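Side-chain contact in CRISPR system Cmr subunit Cmr1-1 (Pyrococcus furiosus, PDB 4W8Z), which binds RNA and, together with Cmr6, caps the type III-B Cmr ribonucleoprotein complex of the CRISPR adaptive immune system: residues F8-E13 against R137-A142. Numbering follows the deposited sequence.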
# COMPACT_ATOMS: atom_id res chain seq x y z
N PHE A 8 0.11 24.03 -15.39
CA PHE A 8 1.08 23.02 -14.99
C PHE A 8 0.65 21.63 -15.46
O PHE A 8 -0.54 21.34 -15.52
CB PHE A 8 1.27 23.02 -13.48
CG PHE A 8 1.91 24.27 -12.95
CD1 PHE A 8 3.28 24.44 -13.01
CD2 PHE A 8 1.14 25.27 -12.37
CE1 PHE A 8 3.88 25.59 -12.52
CE2 PHE A 8 1.73 26.42 -11.88
CZ PHE A 8 3.10 26.58 -11.96
N ILE A 9 1.61 20.78 -15.78
CA ILE A 9 1.29 19.43 -16.24
C ILE A 9 2.40 18.42 -15.94
O ILE A 9 3.57 18.65 -16.23
CB ILE A 9 0.97 19.43 -17.76
CG1 ILE A 9 0.75 18.00 -18.26
CG2 ILE A 9 2.08 20.12 -18.56
CD1 ILE A 9 0.24 17.92 -19.68
N GLU A 10 2.01 17.30 -15.33
CA GLU A 10 2.94 16.23 -14.97
C GLU A 10 2.50 14.92 -15.61
O GLU A 10 1.33 14.54 -15.51
CB GLU A 10 3.01 16.08 -13.45
CG GLU A 10 3.36 17.35 -12.70
CD GLU A 10 4.85 17.59 -12.63
OE1 GLU A 10 5.57 16.72 -12.09
OE2 GLU A 10 5.31 18.65 -13.12
N GLU A 11 3.42 14.23 -16.27
CA GLU A 11 3.06 13.01 -16.99
C GLU A 11 3.89 11.82 -16.52
O GLU A 11 5.09 11.93 -16.30
CB GLU A 11 3.23 13.22 -18.49
CG GLU A 11 2.69 14.55 -19.00
CD GLU A 11 2.69 14.63 -20.52
OE1 GLU A 11 2.00 13.80 -21.16
OE2 GLU A 11 3.36 15.52 -21.07
N PHE A 12 3.23 10.67 -16.38
CA PHE A 12 3.89 9.46 -15.91
C PHE A 12 3.45 8.21 -16.67
O PHE A 12 2.29 8.09 -17.06
CB PHE A 12 3.62 9.23 -14.42
CG PHE A 12 4.11 10.34 -13.53
CD1 PHE A 12 5.37 10.27 -12.96
CD2 PHE A 12 3.31 11.43 -13.26
CE1 PHE A 12 5.83 11.28 -12.15
CE2 PHE A 12 3.77 12.45 -12.44
CZ PHE A 12 5.03 12.37 -11.88
N GLU A 13 4.38 7.29 -16.86
CA GLU A 13 4.02 5.93 -17.24
C GLU A 13 4.42 4.99 -16.11
O GLU A 13 5.60 4.89 -15.78
CB GLU A 13 4.69 5.50 -18.54
CG GLU A 13 3.82 5.65 -19.78
CD GLU A 13 4.29 4.78 -20.93
OE1 GLU A 13 4.30 5.26 -22.08
OE2 GLU A 13 4.64 3.60 -20.67
N ARG A 137 1.01 24.94 -5.99
CA ARG A 137 0.85 24.29 -4.69
C ARG A 137 0.14 22.95 -4.84
O ARG A 137 0.53 21.96 -4.23
CB ARG A 137 0.06 25.21 -3.75
CG ARG A 137 0.67 25.41 -2.37
CD ARG A 137 -0.05 26.53 -1.62
NE ARG A 137 -1.49 26.33 -1.61
CZ ARG A 137 -2.17 25.82 -0.59
NH1 ARG A 137 -1.54 25.46 0.52
NH2 ARG A 137 -3.49 25.68 -0.67
N VAL A 138 -0.90 22.93 -5.67
CA VAL A 138 -1.71 21.74 -5.88
C VAL A 138 -0.99 20.65 -6.67
O VAL A 138 -0.99 19.49 -6.27
CB VAL A 138 -3.04 22.09 -6.60
CG1 VAL A 138 -3.70 20.84 -7.14
CG2 VAL A 138 -3.98 22.82 -5.65
N ILE A 139 -0.36 21.02 -7.78
CA ILE A 139 0.29 20.04 -8.64
C ILE A 139 1.47 19.38 -7.93
O ILE A 139 1.78 18.21 -8.17
CB ILE A 139 0.76 20.66 -9.98
CG1 ILE A 139 1.09 19.58 -11.01
CG2 ILE A 139 1.94 21.59 -9.79
CD1 ILE A 139 -0.10 19.07 -11.76
N LYS A 140 2.13 20.12 -7.04
CA LYS A 140 3.22 19.57 -6.24
C LYS A 140 2.69 18.49 -5.31
O LYS A 140 3.25 17.40 -5.22
CB LYS A 140 3.91 20.67 -5.43
CG LYS A 140 4.88 21.53 -6.22
CD LYS A 140 5.62 22.48 -5.28
CE LYS A 140 6.71 23.26 -6.01
NZ LYS A 140 7.58 24.02 -5.07
N LEU A 141 1.58 18.80 -4.64
CA LEU A 141 0.95 17.87 -3.71
C LEU A 141 0.37 16.64 -4.41
O LEU A 141 0.36 15.54 -3.86
CB LEU A 141 -0.14 18.58 -2.91
CG LEU A 141 0.36 19.64 -1.93
CD1 LEU A 141 -0.80 20.44 -1.37
CD2 LEU A 141 1.14 18.98 -0.81
N ALA A 142 -0.11 16.83 -5.63
CA ALA A 142 -0.64 15.72 -6.42
C ALA A 142 0.47 14.75 -6.80
O ALA A 142 0.33 13.53 -6.67
CB ALA A 142 -1.34 16.24 -7.67
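In the ferredoxin-like fold of the N-terminal RAMP module, helix 136-152 packs on one face of a four-stranded antiparallel sheet, and Ile139 near its start meets Phe8 and Glu10 of strand 8-16, one of the two inner strands. The two branches of the isoleucine divide the work. Its CG1 branch reaches Glu10, with Ile139 CG1 3.6 Å from Glu10 CG and Ile139 CD1 4.0 Å from the same methylene. The other branch serves Phe8: Ile139 CG2 lies 4.0 Å from Phe8 CB and meets the root of the ring at an oblique angle, while the far end of the ring leads away from Ile139. Placing CG1 opposite the backbone N of Ile139 (chi1 -165°) directs that branch at the glutamate.

Glu10 presents only its aliphatic part to Ile139. A bend in its chain (chi2 -84°) turns the carboxylate away from the isoleucine, and this buried group finds its partners beyond Ile139: OE1 is hydrogen-bonded to Ser173 OG and weakly to Thr143 OG1 of helix 136-152, and OE2 receives weak bonds from the backbone N of Glu174 and Val175, starting helix 174-178.

Ile139 also touches Leu131 and Ser133 on the adjacent strand 126-133, spanning two neighbouring strands. Farther along strand 8-16, Phe12 continues the sheet-to-helix interface by packing on Thr143 and Leu146 of helix 136-152, and also meets Ile168 and Ala171 of the edge strand 166-172.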